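Local coordinates for protein acetaldehyde dehydrogenase (Acetylating) (Geobacillus thermoglucosidasius, PDB 5J78) that probably catalyses the reversible NAD- and coenzyme A-dependent conversion of acetaldehyde to acetyl-CoA, as an acetylating aldehyde dehydrogenase, at residues Ala128-Ile133 / Lys156-Ile161; Ala135-Ser140 / Val162-Pro167; Leu152-Ala157 / Thr458-Ile463; Asp215-Thr220 / Ser232-Tyr237; Leu439-Gly444 / Ser452-Val457. All coordinates share one frame; numbering follows the deposited sequence.

Overall arrangement
Contacts 1 and 2 lie about 18 Å apart (centre to centre) along the same two parallel strands, 124-138 and 160-165, which helix 143-156 connects. Contact 4 comes later in the chain and adds strands 216-219 and 236-238 to the other side of strand 124-138, its centre about 12 Å from that of contact 2. These three build the early Rossmann-like sheet. Contact 3, its centre about 5 Å from that of contact 1, joins the end of helix 143-156 to the start of the late strand 461-468, an antiparallel neighbour of strand 124-138. Contact 5 folds the loop before that strand. Contacts 1, 3, 4 and 5 also touch the second subunit.

Contact 1: residues Ala128-Ile133 / Lys156-Ile161; sequences AQPVGI and KARNAI. With GOL (glycerol), chain J.
Ile133 and Ala160 pair as parallel neighbours, and Ala160 N donates to Gly132 O at 3.1 Å, while upstream of them the two chains diverge and side chains fill the gap. Asn159 links its loop to the turn at Gly132 through its amide. With its CG anti to the carbonyl carbon (chi1 -52°), OD1 accepts from Gly132 N at 2.9 Å, the donor lying somewhat out of the amide plane. Val131 CG2 crowds the same oxygen at 3.2 Å. Gly132 has a positive phi at which any side chain would jam against the preceding carbonyl, so glycine suits this bend. The unit is a beta-alpha-beta crossover, strand 124-138, helix 143-156, strand 160-165, as in the Rossmann-like domain of aldehyde dehydrogenases. Arg158 ends its helix in a Schellman motif. Pro130 CG lies 3.8 Å above one face of its guanidinium, offset toward the rim, and Ala128 O meets the edge in plane through a weak bond from NH1. Glycerol O3 accepts from NH1 at 3.0 Å, and Glu51 O and Thr112 O hold the group as well. A leucine in place of Asn159 would probably leave Gly132 N without its acceptor, and Leu460 O and Ala154 O without the ND2 donor they share. Pro130 CB rests 3.5 Å from Ala157 O, its CG touches Arg158 CB, and Gln47 and Glu51 of helix 28-51 pack on the proline.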
# COMPACT_ATOMS: atom_id res chain seq x y z
N ALA A 128 32.25 4.68 21.10
CA ALA A 128 31.83 4.74 19.70
C ALA A 128 31.23 3.40 19.31
O ALA A 128 31.84 2.35 19.51
CB ALA A 128 32.99 5.10 18.80
N GLN A 129 30.02 3.45 18.77
CA GLN A 129 29.29 2.25 18.36
C GLN A 129 28.88 2.31 16.88
O GLN A 129 28.03 3.12 16.52
CB GLN A 129 28.05 2.06 19.23
CG GLN A 129 27.25 0.80 18.89
CD GLN A 129 28.07 -0.47 19.13
OE1 GLN A 129 28.68 -0.65 20.19
NE2 GLN A 129 28.12 -1.33 18.12
N PRO A 130 29.45 1.43 16.04
CA PRO A 130 29.07 1.43 14.62
C PRO A 130 27.58 1.18 14.39
O PRO A 130 27.00 0.37 15.10
CB PRO A 130 29.88 0.26 14.04
CG PRO A 130 30.94 0.01 14.99
CD PRO A 130 30.39 0.34 16.34
N VAL A 131 26.99 1.83 13.40
CA VAL A 131 25.58 1.62 13.10
C VAL A 131 25.32 0.27 12.48
O VAL A 131 24.19 -0.22 12.55
CB VAL A 131 25.02 2.70 12.17
CG1 VAL A 131 25.01 4.03 12.87
CG2 VAL A 131 25.79 2.76 10.84
N GLY A 132 26.35 -0.31 11.87
CA GLY A 132 26.26 -1.64 11.30
C GLY A 132 26.44 -1.69 9.79
O GLY A 132 27.57 -1.71 9.27
N ILE A 133 25.32 -1.78 9.07
CA ILE A 133 25.35 -1.82 7.60
C ILE A 133 24.65 -0.60 7.05
O ILE A 133 23.47 -0.36 7.35
CB ILE A 133 24.65 -3.08 7.04
CG1 ILE A 133 25.26 -4.33 7.64
CG2 ILE A 133 24.73 -3.10 5.48
CD1 ILE A 133 24.55 -5.61 7.23
N LYS A 156 35.63 4.09 8.15
CA LYS A 156 36.29 4.74 9.28
C LYS A 156 35.45 4.61 10.56
O LYS A 156 36.01 4.47 11.65
CB LYS A 156 36.56 6.21 8.93
CG LYS A 156 37.07 7.09 10.08
CD LYS A 156 38.49 6.76 10.50
CE LYS A 156 38.78 7.41 11.86
NZ LYS A 156 40.24 7.49 12.20
N ALA A 157 34.12 4.62 10.44
CA ALA A 157 33.24 4.44 11.60
C ALA A 157 32.94 2.97 11.90
O ALA A 157 32.14 2.64 12.80
CB ALA A 157 31.95 5.22 11.40
N ARG A 158 33.58 2.10 11.12
CA ARG A 158 33.61 0.64 11.32
C ARG A 158 32.35 -0.07 10.86
O ARG A 158 31.95 -1.09 11.42
CB ARG A 158 33.90 0.31 12.79
CG ARG A 158 35.21 0.92 13.30
CD ARG A 158 35.16 1.26 14.78
NE ARG A 158 35.18 0.06 15.59
CZ ARG A 158 34.60 -0.07 16.78
NH1 ARG A 158 33.93 0.93 17.33
NH2 ARG A 158 34.70 -1.20 17.43
N ASN A 159 31.76 0.45 9.79
CA ASN A 159 30.60 -0.14 9.15
C ASN A 159 30.94 -0.88 7.86
O ASN A 159 31.99 -0.65 7.27
CB ASN A 159 29.58 0.96 8.83
CG ASN A 159 29.27 1.80 10.04
OD1 ASN A 159 28.62 1.34 10.98
ND2 ASN A 159 29.77 3.03 10.05
N ALA A 160 30.02 -1.75 7.44
CA ALA A 160 29.97 -2.24 6.05
C ALA A 160 29.07 -1.29 5.27
O ALA A 160 28.28 -0.57 5.86
CB ALA A 160 29.44 -3.69 5.98
N ILE A 161 29.18 -1.28 3.95
CA ILE A 161 28.31 -0.42 3.14
C ILE A 161 27.96 -1.13 1.84
O ILE A 161 28.82 -1.76 1.21
CB ILE A 161 28.95 0.97 2.85
CG1 ILE A 161 27.99 1.83 2.02
CG2 ILE A 161 30.29 0.84 2.15
CD1 ILE A 161 28.17 3.31 2.25
C1 GOL J . 33.26 -2.70 20.13
O1 GOL J . 34.47 -2.46 20.82
C2 GOL J . 32.33 -1.51 20.27
O2 GOL J . 31.18 -1.90 21.00
C3 GOL J . 33.01 -0.35 21.00
O3 GOL J . 34.01 0.25 20.22

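Contact 2: residues Ala135-Ser140 / Val162-Pro167; sequences AGIIPS and VFSPHP
The His166 ring carries Ser140 CB over one face, 3.7 Å from the centroid and 17° off the normal, a CH-pi contact. A bond from Ser168 N to ND1 helps fix the ring's rotation, while Ser140 OG is turned to a bound glycerol. The Phe163 ring presents its edge to Gly136 O, 3.5 Å from CD1, and Ile138 CD1 approaches obliquely, 3.6 Å from the same CD1. Ile138 puts its methyl there by keeping CG1 beside the backbone N and folding again at chi2 (-64°). An alanine at this position would probably open a gap beside Phe163 and leave the ring freer to rock. Gly136 is suited to its place because a CB would clash with Phe163 CD1. On the opposite face of the sheet, Ile137 CD1 touches Ser164 CB at 3.7 Å, and Leu208 and Met209 of helix 202-210 cover these residues; Thr146, Val147 and Lys150 of helix 143-156 pack on the Ile138 and Phe163 side. Between the faces, Gly136 N, Ser164 N and Ile138 N donate in turn to Val162 O, Gly136 O and Ser164 O, and His166 N to Ile138 O at a longer 3.3 Å. Parallel strands with helices on both faces, joined by a helical crossover, mark the Rossmann-like domain, whose strand ends in aldehyde dehydrogenases line the cofactor site.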
# COMPACT_ATOMS: atom_id res chain seq x y z
N ALA A 135 23.26 1.52 3.79
CA ALA A 135 22.79 1.48 2.41
C ALA A 135 23.08 2.84 1.76
O ALA A 135 22.55 3.87 2.17
CB ALA A 135 21.32 1.16 2.36
N GLY A 136 23.95 2.85 0.77
CA GLY A 136 24.40 4.09 0.15
C GLY A 136 23.80 4.32 -1.23
O GLY A 136 24.18 3.65 -2.19
N ILE A 137 22.85 5.25 -1.33
CA ILE A 137 22.23 5.56 -2.62
C ILE A 137 23.05 6.61 -3.36
O ILE A 137 23.32 7.69 -2.81
CB ILE A 137 20.78 6.09 -2.49
CG1 ILE A 137 19.94 5.20 -1.54
CG2 ILE A 137 20.15 6.14 -3.87
CD1 ILE A 137 19.86 3.74 -1.95
N ILE A 138 23.40 6.32 -4.61
CA ILE A 138 24.36 7.14 -5.37
C ILE A 138 23.74 7.87 -6.55
O ILE A 138 23.07 7.27 -7.38
CB ILE A 138 25.54 6.26 -5.91
CG1 ILE A 138 26.23 5.49 -4.76
CG2 ILE A 138 26.57 7.12 -6.66
CD1 ILE A 138 26.91 6.39 -3.71
N PRO A 139 23.99 9.19 -6.66
CA PRO A 139 23.39 9.97 -7.74
C PRO A 139 24.13 9.77 -9.07
O PRO A 139 25.28 9.35 -9.05
CB PRO A 139 23.53 11.41 -7.25
CG PRO A 139 24.75 11.39 -6.42
CD PRO A 139 24.81 10.03 -5.78
N SER A 140 23.49 10.09 -10.18
CA SER A 140 24.11 9.94 -11.50
C SER A 140 25.08 11.09 -11.85
O SER A 140 25.95 10.95 -12.70
CB SER A 140 23.02 9.85 -12.57
OG SER A 140 22.29 11.06 -12.67
N VAL A 162 26.67 -1.05 1.49
CA VAL A 162 26.14 -1.59 0.23
C VAL A 162 25.62 -0.44 -0.62
O VAL A 162 24.69 0.26 -0.21
CB VAL A 162 24.99 -2.62 0.44
CG1 VAL A 162 24.52 -3.18 -0.89
CG2 VAL A 162 25.43 -3.75 1.36
N PHE A 163 26.20 -0.27 -1.81
CA PHE A 163 25.82 0.81 -2.72
C PHE A 163 24.72 0.47 -3.71
O PHE A 163 24.63 -0.66 -4.19
CB PHE A 163 27.04 1.29 -3.49
CG PHE A 163 28.02 2.02 -2.65
CD1 PHE A 163 27.68 3.25 -2.12
CD2 PHE A 163 29.24 1.46 -2.33
CE1 PHE A 163 28.57 3.93 -1.32
CE2 PHE A 163 30.14 2.13 -1.53
CZ PHE A 163 29.79 3.37 -1.02
N SER A 164 23.91 1.48 -4.02
CA SER A 164 22.86 1.38 -5.04
C SER A 164 23.03 2.53 -6.05
O SER A 164 22.72 3.69 -5.73
CB SER A 164 21.47 1.42 -4.38
OG SER A 164 20.43 1.23 -5.34
N PRO A 165 23.51 2.21 -7.27
CA PRO A 165 23.64 3.22 -8.35
C PRO A 165 22.34 3.60 -9.00
O PRO A 165 21.40 2.80 -9.11
CB PRO A 165 24.51 2.53 -9.41
CG PRO A 165 24.96 1.26 -8.82
CD PRO A 165 23.99 0.90 -7.73
N HIS A 166 22.30 4.84 -9.45
CA HIS A 166 21.40 5.29 -10.50
C HIS A 166 21.62 4.40 -11.75
O HIS A 166 22.76 4.07 -12.10
CB HIS A 166 21.69 6.77 -10.77
CG HIS A 166 20.64 7.47 -11.58
ND1 HIS A 166 20.42 7.20 -12.91
CD2 HIS A 166 19.80 8.48 -11.25
CE1 HIS A 166 19.46 7.99 -13.36
NE2 HIS A 166 19.07 8.78 -12.37
N PRO A 167 20.55 4.00 -12.44
CA PRO A 167 20.77 3.10 -13.59
C PRO A 167 21.70 3.68 -14.69
O PRO A 167 22.44 2.93 -15.32
CB PRO A 167 19.37 2.88 -14.13
CG PRO A 167 18.48 3.12 -12.98
CD PRO A 167 19.12 4.20 -12.16

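Contact 3: residues Leu152-Ala157 / Thr458-Ile463; sequences LIAVKA and THLFNI
Leu460 drives one methyl into the last turns of helix 143-156. Its CD1 lies 3.6 Å from Ala154 CA and 3.7 Å from Ile153 CG1, meeting the isoleucine chain at about a right angle. The leucine has CG anti to the carbonyl carbon and chi2 near 180° (-177°), which sets CD1 anti to its own CA and so extends it to the helix. The small Ala154 suits a spot where the methyl comes down on the helix backbone itself. One turn later Ala157, where the helix has ended, turns its methyl toward the other segment. Ala157 CB touches Leu460 O at 3.5 Å and Leu460 CB at 4.0 Å, and it meets the edge of the Phe461 ring, near the ring plane, at CD1. The C-terminal end of helix 143-156 is thus packed on the start of strand 461-468, the antiparallel neighbour of strand 124-138. Farther out, Val103 of helix 89-107 backs Ile153, Leu218 lies against the other branch of Leu460, and Ala128 and Thr112 pack on Phe461. His459 is gripped by Thr456 and Asp453, which steadies the turn before Leu460, and Asn462 OD1 accepts from Ala445 N of the second subunit. Across the two segments all contacts are apolar or methyl-to-carbonyl. Their strength therefore comes from the fit of shapes, and the bonds that fix direction come from residues around the contact.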
# COMPACT_ATOMS: atom_id res chain seq x y z
N LEU A 152 34.75 5.81 2.47
CA LEU A 152 35.72 6.26 3.47
C LEU A 152 35.04 6.54 4.84
O LEU A 152 35.50 6.07 5.86
CB LEU A 152 36.45 7.52 3.00
CG LEU A 152 37.50 7.36 1.89
CD1 LEU A 152 37.88 8.75 1.41
CD2 LEU A 152 38.69 6.56 2.38
N ILE A 153 33.95 7.32 4.86
CA ILE A 153 33.33 7.66 6.14
C ILE A 153 32.63 6.44 6.76
O ILE A 153 32.59 6.30 7.98
CB ILE A 153 32.32 8.84 6.03
CG1 ILE A 153 31.10 8.51 5.16
CG2 ILE A 153 33.01 10.13 5.54
CD1 ILE A 153 29.99 9.58 5.27
N ALA A 154 32.11 5.54 5.93
CA ALA A 154 31.47 4.35 6.46
C ALA A 154 32.47 3.42 7.12
O ALA A 154 32.22 2.88 8.20
CB ALA A 154 30.70 3.60 5.36
N VAL A 155 33.61 3.20 6.46
CA VAL A 155 34.57 2.23 6.98
C VAL A 155 35.32 2.80 8.19
O VAL A 155 35.59 2.09 9.15
CB VAL A 155 35.57 1.79 5.88
CG1 VAL A 155 36.70 0.91 6.46
CG2 VAL A 155 34.83 1.03 4.80
N LYS A 156 35.63 4.09 8.15
CA LYS A 156 36.29 4.74 9.28
C LYS A 156 35.45 4.61 10.56
O LYS A 156 36.01 4.47 11.65
CB LYS A 156 36.56 6.21 8.93
CG LYS A 156 37.07 7.09 10.08
CD LYS A 156 38.49 6.76 10.50
CE LYS A 156 38.78 7.41 11.86
NZ LYS A 156 40.24 7.49 12.20
N ALA A 157 34.12 4.62 10.44
CA ALA A 157 33.24 4.44 11.60
C ALA A 157 32.94 2.97 11.90
O ALA A 157 32.14 2.64 12.80
CB ALA A 157 31.95 5.22 11.40
N THR A 458 30.93 11.15 11.80
CA THR A 458 30.25 11.20 13.07
C THR A 458 28.75 10.89 12.92
O THR A 458 28.08 10.62 13.91
CB THR A 458 30.44 12.56 13.74
OG1 THR A 458 30.00 13.61 12.87
CG2 THR A 458 31.92 12.76 14.05
N HIS A 459 28.24 10.91 11.70
CA HIS A 459 26.85 10.53 11.46
C HIS A 459 26.67 9.01 11.34
O HIS A 459 25.54 8.51 11.34
CB HIS A 459 26.30 11.24 10.22
CG HIS A 459 26.26 12.73 10.36
ND1 HIS A 459 27.23 13.55 9.84
CD2 HIS A 459 25.39 13.54 11.02
CE1 HIS A 459 26.96 14.81 10.15
NE2 HIS A 459 25.84 14.83 10.86
N LEU A 460 27.79 8.28 11.28
CA LEU A 460 27.73 6.83 11.09
C LEU A 460 28.23 5.98 12.27
O LEU A 460 28.51 4.80 12.09
CB LEU A 460 28.52 6.45 9.82
CG LEU A 460 27.96 7.08 8.56
CD1 LEU A 460 28.77 6.61 7.34
CD2 LEU A 460 26.49 6.77 8.36
N PHE A 461 28.32 6.56 13.46
CA PHE A 461 28.36 5.76 14.68
C PHE A 461 27.53 6.44 15.75
O PHE A 461 27.41 7.66 15.80
CB PHE A 461 29.79 5.50 15.19
CG PHE A 461 30.59 6.74 15.53
CD1 PHE A 461 31.29 7.44 14.55
CD2 PHE A 461 30.69 7.19 16.83
CE1 PHE A 461 32.04 8.59 14.87
CE2 PHE A 461 31.43 8.32 17.16
CZ PHE A 461 32.10 9.03 16.19
N ASN A 462 26.90 5.60 16.56
CA ASN A 462 26.15 6.04 17.74
C ASN A 462 27.10 6.22 18.89
O ASN A 462 28.15 5.59 18.93
CB ASN A 462 25.08 5.01 18.11
CG ASN A 462 24.07 4.77 16.99
OD1 ASN A 462 23.73 3.63 16.66
ND2 ASN A 462 23.57 5.85 16.42
N ILE A 463 26.75 7.09 19.84
CA ILE A 463 27.51 7.18 21.07
C ILE A 463 26.75 6.47 22.18
O ILE A 463 25.57 6.76 22.43
CB ILE A 463 27.80 8.66 21.43
CG1 ILE A 463 28.79 9.22 20.41
CG2 ILE A 463 28.43 8.76 22.82
CD1 ILE A 463 28.92 10.71 20.39

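Contact 4: residues Asp215-Thr220 / Ser232-Tyr237; sequences DVILAT and SGKPAY. With MG (magnesium ion), chain H.
Paired in register, Leu218 and Tyr237 point to the same face of the sheet, and with CG anti to the carbonyl carbon in both (chi1 -62° and -68°) Leu218 CD2 comes to 3.7 Å from Tyr237 CB. Val216 CG1 meets the edge of the tyrosine ring near its plane, 3.9 Å from CD2, and His459 brings its own ring up to it at a steep angle. On the other face Ile217 stretches out from chi1 -53°, and its CD1 touches Ser232 OG at 3.3 Å. That hydroxyl accepts from Lys234 N, an ST turn, and is also bonded to Ala229 O, so a serine here braces the bend. Gly233 sits inside the turn at a positive phi where a side chain would jam. Backbone bonds join the parallel segments: Ile217 N to Pro235 O, Tyr237 N to Ile217 O at 2.8 Å and Ala219 N to Tyr237 O. At the entry to strand 216-219, Pro235 CD rests 3.6 Å from Asp215 O, while the side chain of Asp215 leaves the backbone pointing away from the other segment. Its OD1 binds magnesium at 2.2 Å along with two waters, and OD2 accepts from Ile133 N, so each oxygen has its own task. Lys234 NZ is taken by His211 O and Thr214 O. Asn448 of the second subunit bonds to Gly233 O, placing the turn at the subunit interface. Strand 216-219, helix 223-229 and strand 236-238 form a beta-alpha-beta crossover, consistent with the Rossmann-like cofactor domain of aldehyde dehydrogenases.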
# COMPACT_ATOMS: atom_id res chain seq x y z
N ASP A 215 20.84 -1.06 8.28
CA ASP A 215 20.77 -0.28 9.52
C ASP A 215 20.51 1.22 9.34
O ASP A 215 19.73 1.81 10.09
CB ASP A 215 22.06 -0.46 10.30
CG ASP A 215 22.19 -1.83 10.85
OD1 ASP A 215 21.25 -2.27 11.56
OD2 ASP A 215 23.18 -2.51 10.52
N VAL A 216 21.19 1.82 8.38
CA VAL A 216 21.00 3.23 8.04
C VAL A 216 21.07 3.38 6.52
O VAL A 216 21.87 2.72 5.86
CB VAL A 216 22.03 4.12 8.72
CG1 VAL A 216 21.80 5.58 8.37
CG2 VAL A 216 21.95 3.93 10.26
N ILE A 217 20.20 4.23 5.99
CA ILE A 217 20.22 4.62 4.58
C ILE A 217 20.83 6.02 4.45
O ILE A 217 20.35 6.98 5.06
CB ILE A 217 18.79 4.67 3.96
CG1 ILE A 217 18.05 3.36 4.20
CG2 ILE A 217 18.84 5.04 2.43
CD1 ILE A 217 16.56 3.44 3.94
N LEU A 218 21.90 6.14 3.67
CA LEU A 218 22.37 7.43 3.17
C LEU A 218 21.80 7.63 1.78
O LEU A 218 22.21 6.97 0.83
CB LEU A 218 23.89 7.51 3.10
CG LEU A 218 24.68 7.38 4.39
CD1 LEU A 218 26.15 7.66 4.08
CD2 LEU A 218 24.17 8.35 5.46
N ALA A 219 20.86 8.56 1.66
CA ALA A 219 20.11 8.73 0.42
C ALA A 219 20.50 10.04 -0.26
O ALA A 219 19.97 11.12 0.06
CB ALA A 219 18.63 8.69 0.71
N THR A 220 21.44 9.95 -1.19
CA THR A 220 21.82 11.08 -2.00
C THR A 220 21.21 10.91 -3.38
O THR A 220 21.66 10.10 -4.18
CB THR A 220 23.34 11.22 -2.07
OG1 THR A 220 23.87 11.16 -0.74
CG2 THR A 220 23.74 12.55 -2.73
N SER A 232 10.82 4.28 4.34
CA SER A 232 11.32 2.91 4.30
C SER A 232 11.11 2.11 5.56
O SER A 232 11.28 0.88 5.57
CB SER A 232 12.81 2.92 4.01
OG SER A 232 13.48 3.54 5.09
N GLY A 233 10.80 2.80 6.65
CA GLY A 233 10.76 2.18 7.96
C GLY A 233 12.13 2.16 8.63
O GLY A 233 12.24 1.62 9.73
N LYS A 234 13.15 2.74 7.99
CA LYS A 234 14.52 2.77 8.53
C LYS A 234 15.01 4.19 8.81
O LYS A 234 14.59 5.12 8.15
CB LYS A 234 15.54 2.15 7.56
CG LYS A 234 15.26 0.77 7.11
CD LYS A 234 15.71 -0.24 8.12
CE LYS A 234 15.64 -1.62 7.52
NZ LYS A 234 16.06 -2.62 8.53
N PRO A 235 15.96 4.33 9.73
CA PRO A 235 16.67 5.59 9.90
C PRO A 235 17.39 5.98 8.60
O PRO A 235 18.06 5.14 7.98
CB PRO A 235 17.66 5.28 11.03
CG PRO A 235 17.11 4.09 11.70
CD PRO A 235 16.45 3.30 10.64
N ALA A 236 17.23 7.24 8.20
CA ALA A 236 17.86 7.74 6.97
C ALA A 236 18.45 9.14 7.10
O ALA A 236 17.90 10.01 7.79
CB ALA A 236 16.86 7.75 5.83
N TYR A 237 19.56 9.34 6.41
CA TYR A 237 20.10 10.66 6.16
C TYR A 237 19.89 10.99 4.70
O TYR A 237 20.55 10.42 3.82
CB TYR A 237 21.57 10.75 6.54
CG TYR A 237 21.85 10.65 8.02
CD1 TYR A 237 21.80 11.77 8.83
CD2 TYR A 237 22.17 9.43 8.60
CE1 TYR A 237 22.06 11.68 10.19
CE2 TYR A 237 22.42 9.34 9.96
CZ TYR A 237 22.37 10.47 10.75
OH TYR A 237 22.61 10.38 12.10
MG MG H . 20.11 -4.02 12.21
O HOH W 1 18.41 -3.43 11.16
O HOH W 2 21.72 -4.27 13.48

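Contact 5: residues Leu439-Gly444 / Ser452-Val457; sequences LTLGCG and SDNVTV
Thr440 and Val455 are held together by backbone and side chain alike. Val455 N donates to Thr440 O at 3.0 Å, nearly straight at 167°, and the methyls Thr440 CG2 and Val455 CG2 meet at 3.7 Å. In the threonine OG1 lies anti to the carbonyl carbon (chi1 -67°), which leaves CG2 anti to the backbone N and facing Val455, while OG1 bonds with Thr220 OG1; a residue with one methyl and one hydroxyl serves both sides. Next along, Leu441 and Asn454 lie side by side and point the same way, Leu441 CG being 3.7 Å from Asn454 OD1. The amide is bonded elsewhere, OD1 to Arg417 and ND2 to Lys436 O and Gly428 O, and Leu441 packs along it. Gly442 N then donates to Asp453 O at 3.0 Å, and a side chain on this glycine would press on that same oxygen. Running 155° apart and sharing a single backbone bridge, Leu441 with Asn454, the two segments double back on each other within the loop between helix 424-428 and strand 461-468. Toward Gly444 the backbones come closer, Gly444 N passing 3.6 Å from Ser452 CA, but the hydrogen bonds between the segments stop. Gly442 O faces Ser452 O at 3.2 Å, two acceptors; Ser452 CA makes a CA-H...O contact to Gly442 O, which also accepts from Arg417 NH2. The looser side is at Asp453, which points away and is partly exposed, its OD1 in a salt bridge with Arg465 of the second subunit, while Ser452 OG bonds to Ile463 O of that subunit.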
# COMPACT_ATOMS: atom_id res chain seq x y z
N LEU A 439 29.89 15.04 0.18
CA LEU A 439 29.04 15.07 -1.00
C LEU A 439 27.59 14.68 -0.68
O LEU A 439 26.81 14.33 -1.57
CB LEU A 439 29.64 14.16 -2.10
CG LEU A 439 30.99 14.70 -2.59
CD1 LEU A 439 31.72 13.75 -3.54
CD2 LEU A 439 30.80 16.04 -3.25
N THR A 440 27.23 14.73 0.60
CA THR A 440 25.87 14.48 1.04
C THR A 440 25.50 15.63 1.95
O THR A 440 25.85 15.65 3.13
CB THR A 440 25.73 13.15 1.76
OG1 THR A 440 25.97 12.10 0.82
CG2 THR A 440 24.32 12.99 2.40
N LEU A 441 24.82 16.59 1.36
CA LEU A 441 24.55 17.86 2.02
C LEU A 441 23.12 17.85 2.53
O LEU A 441 22.18 17.92 1.74
CB LEU A 441 24.80 19.02 1.06
CG LEU A 441 26.24 19.57 0.99
CD1 LEU A 441 27.22 18.45 0.85
CD2 LEU A 441 26.43 20.60 -0.14
N GLY A 442 22.95 17.72 3.83
CA GLY A 442 21.61 17.65 4.39
C GLY A 442 20.96 19.02 4.39
O GLY A 442 21.62 20.03 4.63
N CYS A 443 19.66 19.07 4.10
CA CYS A 443 18.96 20.36 3.99
C CYS A 443 18.03 20.64 5.16
O CYS A 443 17.15 21.50 5.08
CB CYS A 443 18.17 20.40 2.68
SG CYS A 443 19.30 20.44 1.22
N GLY A 444 18.24 19.93 6.26
CA GLY A 444 17.44 20.11 7.46
C GLY A 444 15.95 19.84 7.28
O GLY A 444 15.50 19.34 6.24
N SER A 452 20.92 19.26 8.81
CA SER A 452 21.39 20.30 7.89
C SER A 452 22.90 20.24 7.75
O SER A 452 23.49 21.07 7.05
CB SER A 452 21.00 21.69 8.39
OG SER A 452 21.54 21.91 9.68
N ASP A 453 23.52 19.29 8.44
CA ASP A 453 24.96 19.09 8.36
C ASP A 453 25.41 18.57 7.01
O ASP A 453 24.66 17.89 6.32
CB ASP A 453 25.42 18.07 9.40
CG ASP A 453 25.18 18.51 10.82
OD1 ASP A 453 24.83 19.70 11.06
OD2 ASP A 453 25.35 17.64 11.71
N ASN A 454 26.66 18.86 6.69
CA ASN A 454 27.41 18.07 5.74
C ASN A 454 27.65 16.74 6.44
O ASN A 454 28.30 16.68 7.50
CB ASN A 454 28.74 18.75 5.34
CG ASN A 454 28.55 19.90 4.37
OD1 ASN A 454 27.50 20.54 4.35
ND2 ASN A 454 29.57 20.17 3.54
N VAL A 455 27.11 15.67 5.87
CA VAL A 455 27.21 14.34 6.46
C VAL A 455 28.64 13.85 6.40
O VAL A 455 29.31 14.00 5.37
CB VAL A 455 26.28 13.34 5.75
CG1 VAL A 455 26.50 11.91 6.25
CG2 VAL A 455 24.83 13.77 5.93
N THR A 456 29.10 13.24 7.49
CA THR A 456 30.49 12.85 7.63
C THR A 456 30.56 11.67 8.61
O THR A 456 29.52 11.05 8.93
CB THR A 456 31.37 14.08 8.07
OG1 THR A 456 32.74 13.68 8.19
CG2 THR A 456 30.91 14.68 9.39
N VAL A 457 31.76 11.29 9.05
CA VAL A 457 31.93 10.04 9.82
C VAL A 457 31.14 10.00 11.17
O VAL A 457 30.71 8.93 11.62
CB VAL A 457 33.43 9.80 10.11
CG1 VAL A 457 34.01 10.88 11.02
CG2 VAL A 457 33.67 8.42 10.68